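Long-range contacts in ORF10 (Moritella marina, PDB 6RIW), which forms the ketosynthase-chain length factor didomain of a polyunsaturated fatty acid synthase, which probably takes part in elongating acyl chains by condensation: residues A664-V669 against I834-N839; S668-V673 against M843-K848. All coordinates share one frame; numbering follows the deposited sequence.

Overall arrangement
The chain runs first through one ketosynthase-family region, then through a second that holds all four segments. There strand 659-663 leads into residues 664-669 at the start of helix 668-682. The chain then forms strands 687-694 and 741-752 and enters the C-terminal half of this thiolase-like unit. Contact 1 closes a loop of about 165 residues where the turn between helices 831-834 and 841-854 returns to the helix start. Contact 2, about 8 Å away between centres, closes a slightly longer loop where helix 841-854 meets helix 668-682. The two loops cross, because contact 2 both starts and ends farther along the chain than contact 1; they share Ser-668 and Val-669, joining turns and then helices.

Contact 1 of 2, residues A664-V669 against I834-N839; sequences AEENSV and IGHTFN
Two turns of the second thiolase-like domain meet here, Glu-665 and Glu-666 at the head of helix 668-682 facing His-836 to Asn-839. By sequence they probably match the ketosynthase loops carrying the nucleophilic cysteine and an active-site histidine, with Glu-666 in the cysteine position. Asn-839 has the largest share of the contact: its OD1 comes 3.2 Å from Glu-665 O, an approach of two acceptors. Glu-665 O takes hydrogens from Ser-668 N and OG, the latter in the carbonyl plane on a lone pair. Water 1 bridges the segments beside this pair, accepting from Glu-665 N and donating to Asn-839 OD1 (2.9 Å). Water 2 donates to Glu-665 OE1 and accepts from Asn-839 ND2. Water 3 donates to Glu-666 O and Asn-839 O and accepts from Val-669 N. Glu-666 lays CG at the edge of the His-836 ring, 3.9 Å from CE1; its chain then bends at chi2 (94°), turning OE2 toward water 4, which also bonds His-836 NE2. Glu-666 OE1 accepts from Arg-873 N. Phe-838 lies over one His-836 face, its N-H reaching ND1. No direct hydrogen bond spans the segments; waters link them, and water 3 lets two carbonyls face each other.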
ATOM      1  N   ALA A 664      -2.276   7.727   0.646  1.00 12.59           N
ATOM      2  CA  ALA A 664      -3.194   8.614   1.352  1.00 11.08           C
ATOM      3  C   ALA A 664      -4.149   9.237   0.342  1.00 11.16           C
ATOM      4  O   ALA A 664      -4.451  10.431   0.414  1.00 10.93           O
ATOM      5  CB  ALA A 664      -2.451   9.688   2.157  1.00 10.28           C
ATOM      6  N   GLU A 665      -4.594   8.440  -0.628  1.00 11.18           N
ATOM      7  CA  GLU A 665      -5.567   8.852  -1.664  1.00 13.90           C
ATOM      8  C   GLU A 665      -4.958  10.029  -2.444  1.00 11.99           C
ATOM      9  O   GLU A 665      -3.757  10.008  -2.768  1.00  9.99           O
ATOM     10  CB  GLU A 665      -6.922   9.131  -1.010  1.00 13.11           C
ATOM     11  CG  GLU A 665      -7.520   7.911  -0.269  1.00 14.13           C
ATOM     12  CD  GLU A 665      -7.603   6.674  -1.151  1.00 17.11           C
ATOM     13  OE1 GLU A 665      -7.920   6.826  -2.362  1.00 17.62           O
ATOM     14  OE2 GLU A 665      -7.325   5.547  -0.657  1.00 17.60           O
ATOM     15  N   GLU A 666      -5.740  11.060  -2.788  1.00  9.98           N
ATOM     16  CA  GLU A 666      -5.178  12.135  -3.605  1.00 11.99           C
ATOM     17  C   GLU A 666      -4.034  12.846  -2.893  1.00 10.95           C
ATOM     18  O   GLU A 666      -3.156  13.411  -3.551  1.00 12.58           O
ATOM     19  CB  GLU A 666      -6.263  13.156  -3.983  1.00 11.45           C
ATOM     20  CG  GLU A 666      -7.290  12.612  -4.987  1.00 11.63           C
ATOM     21  CD  GLU A 666      -8.541  12.037  -4.302  1.00 15.63           C
ATOM     22  OE1 GLU A 666      -8.415  11.404  -3.223  1.00 14.24           O
ATOM     23  OE2 GLU A 666      -9.659  12.197  -4.857  1.00 16.14           O
ATOM     24  N   ASN A 667      -4.015  12.832  -1.555  1.00 10.89           N
ATOM     25  CA  ASN A 667      -2.939  13.475  -0.806  1.00 12.60           C
ATOM     26  C   ASN A 667      -1.716  12.575  -0.601  1.00 11.36           C
ATOM     27  O   ASN A 667      -0.835  12.910   0.200  1.00 10.99           O
ATOM     28  CB  ASN A 667      -3.477  13.989   0.534  1.00 14.49           C
ATOM     29  CG  ASN A 667      -4.245  15.306   0.371  1.00 16.79           C
ATOM     30  OD1 ASN A 667      -3.865  16.158  -0.431  1.00 18.08           O
ATOM     31  ND2 ASN A 667      -5.357  15.442   1.078  1.00 21.29           N
ATOM     32  N   SER A 668      -1.611  11.466  -1.334  1.00 10.23           N
ATOM     33  CA  SER A 668      -0.469  10.569  -1.158  1.00 10.87           C
ATOM     34  C   SER A 668       0.873  11.296  -1.301  1.00 10.19           C
ATOM     35  O   SER A 668       1.777  11.121  -0.476  1.00 11.50           O
ATOM     36  CB  SER A 668      -0.543   9.433  -2.181  1.00  9.41           C
ATOM     37  OG  SER A 668      -1.659   8.581  -1.952  1.00  9.30           O
ATOM     38  N   VAL A 669       1.034  12.088  -2.364  1.00 11.32           N
ATOM     39  CA  VAL A 669       2.321  12.745  -2.604  1.00  9.18           C
ATOM     40  C   VAL A 669       2.623  13.774  -1.521  1.00 11.29           C
ATOM     41  O   VAL A 669       3.771  13.903  -1.076  1.00 10.79           O
ATOM     42  CB  VAL A 669       2.352  13.385  -4.003  1.00 10.32           C
ATOM     43  CG1 VAL A 669       3.603  14.302  -4.145  1.00 11.94           C
ATOM     44  CG2 VAL A 669       2.376  12.307  -5.093  1.00  9.89           C
ATOM     45  N   ILE A 834      -3.346  17.771 -18.151  1.00 13.10           N
ATOM     46  CA  ILE A 834      -3.063  16.338 -18.199  1.00 13.58           C
ATOM     47  C   ILE A 834      -4.094  15.539 -17.399  1.00 11.36           C
ATOM     48  O   ILE A 834      -3.893  14.348 -17.139  1.00 10.93           O
ATOM     49  CB  ILE A 834      -1.627  16.025 -17.724  1.00 13.36           C
ATOM     50  CG1 ILE A 834      -1.258  16.755 -16.428  1.00 15.93           C
ATOM     51  CG2 ILE A 834      -0.590  16.476 -18.781  1.00 12.67           C
ATOM     52  CD1 ILE A 834      -1.685  16.066 -15.174  1.00 11.17           C
ATOM     53  N   GLY A 835      -5.213  16.167 -17.025  1.00 10.66           N
ATOM     54  CA  GLY A 835      -6.294  15.428 -16.373  1.00 11.52           C
ATOM     55  C   GLY A 835      -5.997  15.090 -14.906  1.00 12.97           C
ATOM     56  O   GLY A 835      -5.003  15.507 -14.324  1.00  9.96           O
ATOM     57  N   HIS A 836      -6.923  14.344 -14.292  1.00 11.51           N
ATOM     58  CA  HIS A 836      -6.874  14.030 -12.864  1.00 11.08           C
ATOM     59  C   HIS A 836      -6.145  12.703 -12.699  1.00 11.15           C
ATOM     60  O   HIS A 836      -6.670  11.660 -13.090  1.00 11.12           O
ATOM     61  CB  HIS A 836      -8.290  13.931 -12.297  1.00 10.13           C
ATOM     62  CG  HIS A 836      -8.361  14.012 -10.804  1.00  9.82           C
ATOM     63  ND1 HIS A 836      -7.369  13.515  -9.984  1.00  9.11           N
ATOM     64  CD2 HIS A 836      -9.289  14.562  -9.982  1.00 12.27           C
ATOM     65  CE1 HIS A 836      -7.683  13.749  -8.719  1.00 12.15           C
ATOM     66  NE2 HIS A 836      -8.847  14.380  -8.688  1.00 12.47           N
ATOM     67  N   THR A 837      -4.940  12.722 -12.117  1.00 10.04           N
ATOM     68  CA  THR A 837      -4.165  11.495 -11.979  1.00 10.24           C
ATOM     69  C   THR A 837      -4.239  10.911 -10.565  1.00 11.72           C
ATOM     70  O   THR A 837      -3.381  10.105 -10.185  1.00 12.13           O
ATOM     71  CB  THR A 837      -2.710  11.725 -12.424  1.00 12.31           C
ATOM     72  OG1 THR A 837      -2.082  12.723 -11.593  1.00 12.87           O
ATOM     73  CG2 THR A 837      -2.678  12.226 -13.890  1.00 10.11           C
ATOM     74  N   PHE A 838      -5.248  11.321  -9.786  1.00 11.48           N
ATOM     75  CA  PHE A 838      -5.632  10.710  -8.518  1.00 11.93           C
ATOM     76  C   PHE A 838      -4.459  10.467  -7.569  1.00 10.88           C
ATOM     77  O   PHE A 838      -3.952  11.422  -6.966  1.00 10.55           O
ATOM     78  CB  PHE A 838      -6.474   9.460  -8.841  1.00 10.29           C
ATOM     79  CG  PHE A 838      -7.832   9.865  -9.354  1.00 13.32           C
ATOM     80  CD1 PHE A 838      -8.765  10.395  -8.453  1.00 10.72           C
ATOM     81  CD2 PHE A 838      -8.101   9.912 -10.720  1.00  9.60           C
ATOM     82  CE1 PHE A 838     -10.001  10.872  -8.923  1.00 10.58           C
ATOM     83  CE2 PHE A 838      -9.343  10.410 -11.199  1.00 11.28           C
ATOM     84  CZ  PHE A 838     -10.272  10.883 -10.301  1.00 10.18           C
ATOM     85  N   ASN A 839      -4.005   9.224  -7.396  1.00 10.15           N
ATOM     86  CA  ASN A 839      -2.949   9.043  -6.385  1.00 13.04           C
ATOM     87  C   ASN A 839      -1.629   9.708  -6.765  1.00 12.10           C
ATOM     88  O   ASN A 839      -0.780   9.925  -5.888  1.00 13.81           O
ATOM     89  CB  ASN A 839      -2.741   7.554  -6.114  1.00 12.11           C
ATOM     90  CG  ASN A 839      -3.965   6.934  -5.474  1.00 16.68           C
ATOM     91  OD1 ASN A 839      -4.427   7.417  -4.458  1.00 19.19           O
ATOM     92  ND2 ASN A 839      -4.510   5.877  -6.082  1.00 18.24           N
TER
HETATM   93  O   HOH W   1      -3.681   5.902  -2.095  1.00 16.77           O
HETATM   94  O   HOH W   2      -7.315   5.533  -4.552  1.00 18.40           O
HETATM   95  O   HOH W   3      -0.913  12.468  -4.792  1.00 13.37           O
HETATM   96  O   HOH W   4     -10.094  14.633  -6.107  1.00 14.59           O

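Contact 2 of 2, residues S668-V673 against M843-K848; sequences SVYRCV and MASIIK
With CG anti to its carbonyl carbon (chi1 -57°), Tyr-670 sends its ring out to Ile-846, whose extended chi2 (173°) carries CD1 back the other way. The two side chains slide past each other between helices 668-682 and 841-854, which in the thiolase fold are the paired helices sandwiched between sheets. The short segments cross at 63° with axes 10.1 Å apart. Ile-846 CD1 is the hub: it touches Tyr-670 CE1 at 3.8 Å, at the ring edge, meets Val-669 CG1, and reaches Val-673 CG2 tip to tip at 3.9 Å. At the N-terminal end, the Val-669 side chain crosses that of Met-843 at about a right angle. Val-669 CG2 rests 3.6 Å from Met-843 N, and Val-669 CG1 packs against the thioether methyl CE. Strands 687-694 and 741-752 lie beneath Met-843, through Ile-690, Ala-692, Ala-746 and Ile-748. Side-chain contacts are apolar except at the far end of the tyrosine. There Tyr-670 OH comes 3.5 Å from Ser-845 CB and binds water 5 at 2.7 Å, which also makes a weak bond of 3.4 Å to Ser-845 OG.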
ATOM      1  N   SER A 668      -1.611  11.466  -1.334  1.00 10.23           N
ATOM      2  CA  SER A 668      -0.469  10.569  -1.158  1.00 10.87           C
ATOM      3  C   SER A 668       0.873  11.296  -1.301  1.00 10.19           C
ATOM      4  O   SER A 668       1.777  11.121  -0.476  1.00 11.50           O
ATOM      5  CB  SER A 668      -0.543   9.433  -2.181  1.00  9.41           C
ATOM      6  OG  SER A 668      -1.659   8.581  -1.952  1.00  9.30           O
ATOM      7  N   VAL A 669       1.034  12.088  -2.364  1.00 11.32           N
ATOM      8  CA  VAL A 669       2.321  12.745  -2.604  1.00  9.18           C
ATOM      9  C   VAL A 669       2.623  13.774  -1.521  1.00 11.29           C
ATOM     10  O   VAL A 669       3.771  13.903  -1.076  1.00 10.79           O
ATOM     11  CB  VAL A 669       2.352  13.385  -4.003  1.00 10.32           C
ATOM     12  CG1 VAL A 669       3.603  14.302  -4.145  1.00 11.94           C
ATOM     13  CG2 VAL A 669       2.376  12.307  -5.093  1.00  9.89           C
ATOM     14  N   TYR A 670       1.616  14.534  -1.080  1.00 11.11           N
ATOM     15  CA  TYR A 670       1.877  15.532  -0.045  1.00 10.69           C
ATOM     16  C   TYR A 670       2.220  14.881   1.297  1.00 12.03           C
ATOM     17  O   TYR A 670       3.054  15.410   2.039  1.00 12.74           O
ATOM     18  CB  TYR A 670       0.670  16.485   0.067  1.00 12.20           C
ATOM     19  CG  TYR A 670       0.320  17.172  -1.250  1.00 11.34           C
ATOM     20  CD1 TYR A 670       1.309  17.525  -2.155  1.00 13.95           C
ATOM     21  CD2 TYR A 670      -1.003  17.447  -1.595  1.00 13.56           C
ATOM     22  CE1 TYR A 670       1.001  18.149  -3.373  1.00 12.01           C
ATOM     23  CE2 TYR A 670      -1.320  18.073  -2.814  1.00 16.86           C
ATOM     24  CZ  TYR A 670      -0.315  18.422  -3.685  1.00 14.49           C
ATOM     25  OH  TYR A 670      -0.639  19.039  -4.884  1.00 15.53           O
ATOM     26  N   ARG A 671       1.631  13.723   1.619  1.00 10.90           N
ATOM     27  CA  ARG A 671       2.099  13.001   2.802  1.00 10.26           C
ATOM     28  C   ARG A 671       3.544  12.517   2.641  1.00 11.15           C
ATOM     29  O   ARG A 671       4.278  12.442   3.636  1.00 12.04           O
ATOM     30  CB  ARG A 671       1.179  11.822   3.131  1.00 12.70           C
ATOM     31  CG  ARG A 671      -0.237  12.230   3.598  1.00 12.97           C
ATOM     32  CD  ARG A 671      -0.259  12.889   4.994  1.00 17.36           C
ATOM     33  NE  ARG A 671      -1.632  13.210   5.408  1.00 17.24           N
ATOM     34  CZ  ARG A 671      -1.943  13.956   6.472  1.00 21.73           C
ATOM     35  NH1 ARG A 671      -3.222  14.187   6.770  1.00 18.20           N
ATOM     36  NH2 ARG A 671      -0.980  14.465   7.245  1.00 18.59           N
ATOM     37  N   CYS A 672       3.968  12.168   1.421  1.00 12.03           N
ATOM     38  CA  CYS A 672       5.375  11.813   1.195  1.00 11.59           C
ATOM     39  C   CYS A 672       6.292  13.000   1.428  1.00 11.48           C
ATOM     40  O   CYS A 672       7.411  12.845   1.943  1.00 12.38           O
ATOM     41  CB  CYS A 672       5.583  11.301  -0.236  1.00 10.61           C
ATOM     42  SG  CYS A 672       4.923   9.648  -0.548  1.00 13.57           S
ATOM     43  N   VAL A 673       5.878  14.188   0.989  1.00 11.04           N
ATOM     44  CA  VAL A 673       6.696  15.377   1.234  1.00 11.26           C
ATOM     45  C   VAL A 673       6.889  15.580   2.735  1.00 13.83           C
ATOM     46  O   VAL A 673       8.004  15.824   3.217  1.00 12.57           O
ATOM     47  CB  VAL A 673       6.047  16.598   0.560  1.00 10.56           C
ATOM     48  CG1 VAL A 673       6.776  17.891   0.939  1.00 12.41           C
ATOM     49  CG2 VAL A 673       5.998  16.407  -0.977  1.00 12.39           C
ATOM     50  N   MET A 843       1.928  14.995  -7.416  1.00  8.70           N
ATOM     51  CA  MET A 843       3.192  15.115  -8.144  1.00 12.48           C
ATOM     52  C   MET A 843       3.038  15.982  -9.395  1.00 12.96           C
ATOM     53  O   MET A 843       3.910  16.811  -9.687  1.00 11.64           O
ATOM     54  CB  MET A 843       3.729  13.729  -8.508  1.00 11.51           C
ATOM     55  CG  MET A 843       5.190  13.710  -8.953  1.00 14.82           C
ATOM     56  SD  MET A 843       6.315  14.359  -7.701  1.00 18.87           S
ATOM     57  CE  MET A 843       6.261  13.007  -6.500  1.00 14.90           C
ATOM     58  N   ALA A 844       1.942  15.817 -10.145  1.00 10.30           N
ATOM     59  CA  ALA A 844       1.699  16.693 -11.286  1.00 11.64           C
ATOM     60  C   ALA A 844       1.697  18.164 -10.876  1.00 11.52           C
ATOM     61  O   ALA A 844       2.288  19.007 -11.566  1.00 12.59           O
ATOM     62  CB  ALA A 844       0.366  16.343 -11.966  1.00 11.16           C
ATOM     63  N   SER A 845       1.021  18.496  -9.773  1.00 10.46           N
ATOM     64  CA  SER A 845       0.961  19.893  -9.328  1.00 12.18           C
ATOM     65  C   SER A 845       2.327  20.410  -8.898  1.00 13.74           C
ATOM     66  O   SER A 845       2.681  21.563  -9.186  1.00 12.45           O
ATOM     67  CB  SER A 845      -0.008  20.039  -8.160  1.00 14.09           C
ATOM     68  OG  SER A 845      -1.304  19.622  -8.522  1.00 18.33           O
ATOM     69  N   ILE A 846       3.071  19.602  -8.142  1.00 13.12           N
ATOM     70  CA  ILE A 846       4.393  20.036  -7.678  1.00 12.06           C
ATOM     71  C   ILE A 846       5.318  20.260  -8.862  1.00 12.02           C
ATOM     72  O   ILE A 846       6.043  21.267  -8.928  1.00 13.52           O
ATOM     73  CB  ILE A 846       4.974  19.010  -6.689  1.00 10.49           C
ATOM     74  CG1 ILE A 846       4.278  19.149  -5.327  1.00 12.76           C
ATOM     75  CG2 ILE A 846       6.510  19.203  -6.545  1.00 15.52           C
ATOM     76  CD1 ILE A 846       4.666  18.049  -4.295  1.00 11.44           C
ATOM     77  N   ILE A 847       5.297  19.351  -9.835  1.00 11.50           N
ATOM     78  CA  ILE A 847       6.242  19.469 -10.945  1.00 10.31           C
ATOM     79  C   ILE A 847       5.887  20.648 -11.855  1.00 14.20           C
ATOM     80  O   ILE A 847       6.783  21.398 -12.281  1.00 12.54           O
ATOM     81  CB  ILE A 847       6.323  18.146 -11.721  1.00 11.42           C
ATOM     82  CG1 ILE A 847       7.042  17.118 -10.830  1.00 12.85           C
ATOM     83  CG2 ILE A 847       7.067  18.344 -13.084  1.00 15.08           C
ATOM     84  CD1 ILE A 847       7.265  15.772 -11.504  1.00 12.36           C
ATOM     85  N   LYS A 848       4.594  20.840 -12.172  1.00 11.13           N
ATOM     86  CA  LYS A 848       4.196  22.055 -12.887  1.00 12.93           C
ATOM     87  C   LYS A 848       4.720  23.302 -12.174  1.00 14.55           C
ATOM     88  O   LYS A 848       5.301  24.204 -12.798  1.00 13.45           O
ATOM     89  CB  LYS A 848       2.673  22.158 -13.007  1.00 14.88           C
ATOM     90  CG  LYS A 848       2.220  23.552 -13.496  1.00 16.29           C
ATOM     91  CD  LYS A 848       0.695  23.725 -13.515  1.00 15.20           C
ATOM     92  CE  LYS A 848       0.273  25.193 -13.674  1.00 21.24           C
ATOM     93  NZ  LYS A 848      -1.207  25.357 -13.590  1.00 19.01           N
TER
HETATM   94  O   HOH W   5      -3.101  19.750  -5.688  1.00 26.14           O